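PDB 6BIO: clan CA, family C40, NlpC/P60 superfamily cysteine peptidase from Trichomonas vaginalis, which probably cleaves bacterial peptidoglycan as a cysteine peptidase of the NlpC/P60 family. Local coordinates for residues Asp205-Leu210 with Arg273-Lys278; Ile222-Thr227 with Pro268-Arg273. One frame throughout, in Å; residues are numbered along the deposited sequence.

Contact 1: residues Asp205-Leu210 with Arg273-Lys278; sequences DLHGQL and RRYWTK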
loop_
_atom_site.group_PDB
_atom_site.type_symbol
_atom_site.label_atom_id
_atom_site.label_comp_id
_atom_site.label_asym_id
_atom_site.label_seq_id
_atom_site.Cartn_x
_atom_site.Cartn_y
_atom_site.Cartn_z
ATOM N N ASP A 205 -11.883 -4.589 -10.564
ATOM C CA ASP A 205 -13.283 -4.256 -10.858
ATOM C C ASP A 205 -14.265 -4.810 -9.848
ATOM O O ASP A 205 -15.426 -4.385 -9.850
ATOM C CB ASP A 205 -13.620 -4.844 -12.232
ATOM C CG ASP A 205 -15.044 -4.546 -12.704
ATOM O OD1 ASP A 205 -15.337 -3.358 -12.973
ATOM O OD2 ASP A 205 -15.790 -5.551 -12.861
ATOM N N LEU A 206 -13.867 -5.798 -9.046
ATOM C CA LEU A 206 -14.791 -6.587 -8.226
ATOM C C LEU A 206 -14.722 -6.234 -6.758
ATOM O O LEU A 206 -15.460 -6.829 -5.954
ATOM C CB LEU A 206 -14.514 -8.086 -8.395
ATOM C CG LEU A 206 -14.568 -8.631 -9.817
ATOM C CD1 LEU A 206 -14.234 -10.086 -9.798
ATOM C CD2 LEU A 206 -15.955 -8.405 -10.434
ATOM N N HIS A 207 -13.837 -5.306 -6.379
ATOM C CA HIS A 207 -13.617 -4.977 -4.966
ATOM C C HIS A 207 -13.517 -3.476 -4.809
ATOM O O HIS A 207 -13.494 -2.733 -5.777
ATOM C CB HIS A 207 -12.382 -5.707 -4.401
ATOM C CG HIS A 207 -12.439 -7.186 -4.612
ATOM N ND1 HIS A 207 -13.188 -8.024 -3.809
ATOM C CD2 HIS A 207 -11.889 -7.971 -5.568
ATOM C CE1 HIS A 207 -13.086 -9.262 -4.264
ATOM N NE2 HIS A 207 -12.294 -9.257 -5.326
ATOM N N GLY A 208 -13.367 -3.039 -3.568
ATOM C CA GLY A 208 -13.454 -1.639 -3.228
ATOM C C GLY A 208 -14.896 -1.181 -3.161
ATOM O O GLY A 208 -15.811 -1.831 -3.652
ATOM N N GLN A 209 -15.090 -0.002 -2.594
ATOM C CA GLN A 209 -16.433 0.533 -2.464
ATOM C C GLN A 209 -16.921 0.953 -3.846
ATOM O O GLN A 209 -16.247 1.679 -4.571
ATOM C CB GLN A 209 -16.401 1.736 -1.511
ATOM C CG GLN A 209 -17.738 2.478 -1.324
ATOM C CD GLN A 209 -17.531 3.803 -0.584
ATOM O OE1 GLN A 209 -16.442 4.085 -0.064
ATOM N NE2 GLN A 209 -18.561 4.627 -0.563
ATOM N N LEU A 210 -18.122 0.549 -4.201
ATOM C CA LEU A 210 -18.680 0.862 -5.510
ATOM C C LEU A 210 -19.255 2.271 -5.521
ATOM O O LEU A 210 -20.120 2.597 -4.706
ATOM C CB LEU A 210 -19.772 -0.154 -5.835
ATOM C CG LEU A 210 -20.417 -0.070 -7.214
ATOM C CD1 LEU A 210 -19.384 -0.285 -8.290
ATOM C CD2 LEU A 210 -21.548 -1.091 -7.362
ATOM N N ARG A 273 -14.399 2.344 -8.417
ATOM C CA ARG A 273 -14.145 1.673 -7.154
ATOM C C ARG A 273 -13.242 2.532 -6.276
ATOM O O ARG A 273 -12.216 3.065 -6.741
ATOM C CB ARG A 273 -13.460 0.322 -7.367
ATOM C CG ARG A 273 -14.284 -0.709 -8.102
ATOM C CD ARG A 273 -15.523 -1.078 -7.360
ATOM N NE ARG A 273 -16.197 -2.218 -7.969
ATOM C CZ ARG A 273 -17.007 -3.047 -7.325
ATOM N NH1 ARG A 273 -17.199 -2.923 -6.025
ATOM N NH2 ARG A 273 -17.595 -4.044 -8.003
ATOM N N ARG A 274 -13.612 2.631 -5.006
ATOM C CA ARG A 274 -12.923 3.463 -4.020
ATOM C C ARG A 274 -12.270 2.535 -2.996
ATOM O O ARG A 274 -12.952 1.892 -2.186
ATOM C CB ARG A 274 -13.919 4.416 -3.363
ATOM C CG ARG A 274 -13.293 5.264 -2.266
ATOM C CD ARG A 274 -14.189 6.426 -1.859
ATOM N NE ARG A 274 -14.483 7.262 -3.026
ATOM C CZ ARG A 274 -15.483 8.125 -3.124
ATOM N NH1 ARG A 274 -16.301 8.353 -2.096
ATOM N NH2 ARG A 274 -15.663 8.787 -4.265
ATOM N N TYR A 275 -10.953 2.437 -3.073
ATOM C CA TYR A 275 -10.183 1.569 -2.197
ATOM C C TYR A 275 -9.640 2.296 -0.982
ATOM O O TYR A 275 -9.096 1.649 -0.085
ATOM C CB TYR A 275 -9.040 0.916 -2.976
ATOM C CG TYR A 275 -9.468 -0.257 -3.818
ATOM C CD1 TYR A 275 -9.996 -0.088 -5.083
ATOM C CD2 TYR A 275 -9.306 -1.543 -3.344
ATOM C CE1 TYR A 275 -10.360 -1.198 -5.849
ATOM C CE2 TYR A 275 -9.679 -2.648 -4.105
ATOM C CZ TYR A 275 -10.205 -2.462 -5.350
ATOM O OH TYR A 275 -10.479 -3.584 -6.108
ATOM N N TRP A 276 -9.732 3.621 -0.938
ATOM C CA TRP A 276 -9.340 4.410 0.219
ATOM C C TRP A 276 -10.542 4.627 1.121
ATOM O O TRP A 276 -11.694 4.606 0.673
ATOM C CB TRP A 276 -8.757 5.752 -0.231
ATOM C CG TRP A 276 -9.637 6.599 -1.116
ATOM C CD1 TRP A 276 -9.780 6.518 -2.477
ATOM C CD2 TRP A 276 -10.493 7.640 -0.683
ATOM N NE1 TRP A 276 -10.657 7.475 -2.908
ATOM C CE2 TRP A 276 -11.109 8.183 -1.823
ATOM C CE3 TRP A 276 -10.787 8.188 0.563
ATOM C CZ2 TRP A 276 -11.994 9.239 -1.747
ATOM C CZ3 TRP A 276 -11.671 9.219 0.628
ATOM C CH2 TRP A 276 -12.272 9.733 -0.506
ATOM N N THR A 277 -10.270 4.774 2.414
ATOM C CA THR A 277 -11.351 4.878 3.385
ATOM C C THR A 277 -11.185 6.025 4.346
ATOM O O THR A 277 -12.086 6.263 5.154
ATOM C CB THR A 277 -11.486 3.602 4.235
ATOM O OG1 THR A 277 -10.361 3.494 5.086
ATOM C CG2 THR A 277 -11.591 2.369 3.398
ATOM N N LYS A 278 -10.064 6.701 4.325
ATOM C CA LYS A 278 -9.778 7.771 5.263
ATOM C C LYS A 278 -8.798 8.693 4.570
ATOM O O LYS A 278 -8.244 8.304 3.514
ATOM C CB LYS A 278 -9.148 7.191 6.537
ATOM C CG LYS A 278 -7.791 6.570 6.251
ATOM C CD LYS A 278 -7.391 5.539 7.293
ATOM C CE LYS A 278 -6.058 4.893 6.921
ATOM N NZ LYS A 278 -5.553 3.971 8.009
ATOM O OXT LYS A 278 -8.539 9.801 5.085
HETATM O O HOH W 1 -13.915 2.916 0.766
#

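Contact 2: residues Ile222-Thr227 with Pro268-Arg273; sequences IITFRT and PVSTIR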
loop_
_atom_site.group_PDB
_atom_site.type_symbol
_atom_site.label_atom_id
_atom_site.label_comp_id
_atom_site.label_asym_id
_atom_site.label_seq_id
_atom_site.Cartn_x
_atom_site.Cartn_y
_atom_site.Cartn_z
ATOM N N ILE A 222 -10.533 4.375 -8.687
ATOM C CA ILE A 222 -10.153 3.726 -9.940
ATOM C C ILE A 222 -11.389 3.527 -10.799
ATOM O O ILE A 222 -12.516 3.472 -10.310
ATOM C CB ILE A 222 -9.362 2.421 -9.766
ATOM C CG1 ILE A 222 -10.204 1.301 -9.190
ATOM C CG2 ILE A 222 -8.076 2.707 -8.934
ATOM C CD1 ILE A 222 -9.525 -0.024 -9.220
ATOM N N ILE A 223 -11.167 3.555 -12.109
ATOM C CA ILE A 223 -12.204 3.378 -13.115
ATOM C C ILE A 223 -11.779 2.223 -13.996
ATOM O O ILE A 223 -10.698 2.272 -14.587
ATOM C CB ILE A 223 -12.351 4.633 -13.980
ATOM C CG1 ILE A 223 -12.429 5.922 -13.157
ATOM C CG2 ILE A 223 -13.548 4.491 -14.880
ATOM C CD1 ILE A 223 -11.936 7.132 -13.960
ATOM N N THR A 224 -12.600 1.170 -14.067
ATOM C CA THR A 224 -12.312 0.067 -14.972
ATOM C C THR A 224 -13.116 0.227 -16.256
ATOM O O THR A 224 -14.166 0.883 -16.275
ATOM C CB THR A 224 -12.609 -1.274 -14.311
ATOM O OG1 THR A 224 -13.988 -1.309 -13.952
ATOM C CG2 THR A 224 -11.716 -1.458 -13.083
ATOM N N PHE A 225 -12.599 -0.351 -17.340
ATOM C CA PHE A 225 -13.154 -0.180 -18.669
ATOM C C PHE A 225 -13.132 -1.507 -19.421
ATOM O O PHE A 225 -12.288 -2.381 -19.194
ATOM C CB PHE A 225 -12.350 0.833 -19.499
ATOM C CG PHE A 225 -12.201 2.225 -18.873
ATOM C CD1 PHE A 225 -13.154 3.210 -19.117
ATOM C CD2 PHE A 225 -11.111 2.555 -18.064
ATOM C CE1 PHE A 225 -13.000 4.505 -18.587
ATOM C CE2 PHE A 225 -10.968 3.823 -17.567
ATOM C CZ PHE A 225 -11.903 4.792 -17.817
ATOM N N ARG A 226 -14.055 -1.597 -20.394
ATOM C CA ARG A 226 -14.105 -2.703 -21.339
ATOM C C ARG A 226 -13.616 -2.172 -22.674
ATOM O O ARG A 226 -14.316 -1.397 -23.331
ATOM C CB ARG A 226 -15.533 -3.273 -21.424
ATOM C CG ARG A 226 -16.061 -3.663 -20.060
ATOM C CD ARG A 226 -17.272 -4.589 -20.169
ATOM N NE ARG A 226 -18.354 -3.893 -20.848
ATOM C CZ ARG A 226 -19.211 -3.051 -20.303
ATOM N NH1 ARG A 226 -19.253 -2.859 -18.992
ATOM N NH2 ARG A 226 -20.103 -2.430 -21.085
ATOM N N THR A 227 -12.398 -2.553 -23.062
ATOM C CA THR A 227 -11.745 -1.958 -24.231
ATOM C C THR A 227 -11.488 -2.926 -25.366
ATOM O O THR A 227 -10.921 -2.500 -26.376
ATOM C CB THR A 227 -10.410 -1.257 -23.875
ATOM O OG1 THR A 227 -9.413 -2.233 -23.574
ATOM C CG2 THR A 227 -10.567 -0.286 -22.707
ATOM N N PRO A 268 -16.350 2.047 -22.725
ATOM C CA PRO A 268 -17.314 2.067 -21.627
ATOM C C PRO A 268 -16.689 1.752 -20.285
ATOM O O PRO A 268 -15.844 0.866 -20.157
ATOM C CB PRO A 268 -18.293 0.964 -22.006
ATOM C CG PRO A 268 -17.499 0.090 -22.895
ATOM C CD PRO A 268 -16.641 0.975 -23.680
ATOM N N VAL A 269 -17.138 2.491 -19.279
ATOM C CA VAL A 269 -16.805 2.206 -17.895
ATOM C C VAL A 269 -17.520 0.934 -17.463
ATOM O O VAL A 269 -18.697 0.724 -17.776
ATOM C CB VAL A 269 -17.270 3.367 -17.009
ATOM C CG1 VAL A 269 -17.118 2.976 -15.552
ATOM C CG2 VAL A 269 -16.461 4.618 -17.311
ATOM N N SER A 270 -16.825 0.125 -16.667
ATOM C CA SER A 270 -17.439 -1.013 -15.961
ATOM C C SER A 270 -17.846 -0.572 -14.563
ATOM O O SER A 270 -19.032 -0.460 -14.275
ATOM C CB SER A 270 -16.487 -2.195 -15.916
ATOM O OG SER A 270 -17.023 -3.210 -15.138
ATOM N N THR A 271 -16.878 -0.311 -13.680
ATOM C CA THR A 271 -17.198 0.236 -12.366
ATOM C C THR A 271 -16.189 1.301 -11.966
ATOM O O THR A 271 -15.076 1.381 -12.492
ATOM C CB THR A 271 -17.299 -0.841 -11.232
ATOM O OG1 THR A 271 -16.038 -1.417 -10.955
ATOM C CG2 THR A 271 -18.336 -1.925 -11.546
ATOM N N ILE A 272 -16.618 2.123 -11.022
ATOM C CA ILE A 272 -15.773 3.066 -10.288
ATOM C C ILE A 272 -15.645 2.522 -8.876
ATOM O O ILE A 272 -16.658 2.264 -8.208
ATOM C CB ILE A 272 -16.391 4.474 -10.283
ATOM C CG1 ILE A 272 -16.624 4.970 -11.735
ATOM C CG2 ILE A 272 -15.480 5.422 -9.487
ATOM C CD1 ILE A 272 -17.494 6.190 -11.793
ATOM N N ARG A 273 -14.399 2.344 -8.417
ATOM C CA ARG A 273 -14.145 1.673 -7.154
ATOM C C ARG A 273 -13.242 2.532 -6.276
ATOM O O ARG A 273 -12.216 3.065 -6.741
ATOM C CB ARG A 273 -13.460 0.322 -7.367
ATOM C CG ARG A 273 -14.284 -0.709 -8.102
ATOM C CD ARG A 273 -15.523 -1.078 -7.360
ATOM N NE ARG A 273 -16.197 -2.218 -7.969
ATOM C CZ ARG A 273 -17.007 -3.047 -7.325
ATOM N NH1 ARG A 273 -17.199 -2.923 -6.025
ATOM N NH2 ARG A 273 -17.595 -4.044 -8.003
HETATM O O HOH W 2 -18.394 -4.776 -16.854
#

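Contact 1: residues Asp205-Leu210 with Arg273-Lys278
The backbone carbonyl oxygen of D205 is gripped by two nitrogens of one arginine: R273 NE lies 3.0 Å and R273 NH2 2.9 Å from D205 O, both in weak, bent hydrogen bonds. This is the edge of the antiparallel sheet of the NlpC/P60 fold, where the short outer strand 209-210 runs against strand 269-274. A third bond, R273 NH1 to G208 O at 3.0 Å, ties the same guanidinium to a second carbonyl and so limits its rotation. The bend at chi2 (-63°) carries the arginine chain past H207, with R273 CD 3.1 Å from H207 O. The guanidinium is sandwiched: L210 CD1 sits over one face, 3.7 Å from R273 NE, and H207 N lies over the centre of the opposite face. Next along the strands, Q209 and R274 form the hydrogen-bonded antiparallel pair; R274 N uses a lone pair of Q209 O at 2.8 Å, whereas Q209 N meets R274 O from above its carbonyl plane at 2.9 Å. Their side chains lie alongside one another with amide and guanidinium planes 77° apart. Each polar end has a different partner: Q209 OE1 and W276 O share a hydrogen-bonded water, while R274 makes a salt bridge with D221. Beyond them Y275, its hydroxyl bonded to Q204 O, turns one face of its ring to G208, a residue with positive phi and no side chain to obstruct the approach. G208 CA stands 3.9 Å from the centroid of the Y275 ring and 7° off its normal, a CH-pi contact over the face.

Contact 2: residues Ile222-Thr227 with Pro268-Arg273
A beta bulge interrupts the antiparallel pairing of strands 222-225 and 269-274 in the NlpC/P60 sheet. I223 pairs with I272, but F225 pairs with V269, so T224 alone faces both S270 and T271. Its backbone serves the two in turn: T224 N donates to T271 O at 2.9 Å, and T224 O accepts from S270 N at 2.8 Å. The amide left over by the extra residue, T271 N, finds T224 OG1 at 3.1 Å. That oxygen sits between the backbone N and the carbonyl carbon (chi1 60°), a position that turns it across the bulge. The hydroxyls of T224, S270 and T271 all converge on D205 OD1, and T271 OG1 additionally accepts R273 NE at 3.1 Å. V269 CG2 makes apolar contacts with I223 CG2 at 3.8 Å and F225 CE1 at 3.7 Å. Past the bulge R226 N donates to P268 O at 3.1 Å, and the bent R226 chain sends NH1 back to a water that is shared with S270 OG. Strand 222-225 has strand 237-243 along its other edge, with I222 and T224 packing on V238; F225 meets the rings of F247 and Y265, and strand 209-210 flanks strand 269-274 on the far side.

In the fold
Contacts 1 and 2 occupy successive strand boundaries of one six-stranded antiparallel sheet, their centres about 12 Å apart. Strand 269-274, the last of the chain, is inserted between strands 209-210 and 222-225, which follow each other in sequence; contact 2 is thus nested inside the loop closed by contact 1. R273 belongs to both, pairing through its backbone with 222-225 while its side chain reaches the 205-210 segment. D205 of contact 1 also reaches contact 2 through its carboxylate, and Y275 packs on I222. The C-terminal strand therefore joins the edge strand to the inner strands of the NlpC/P60 domain.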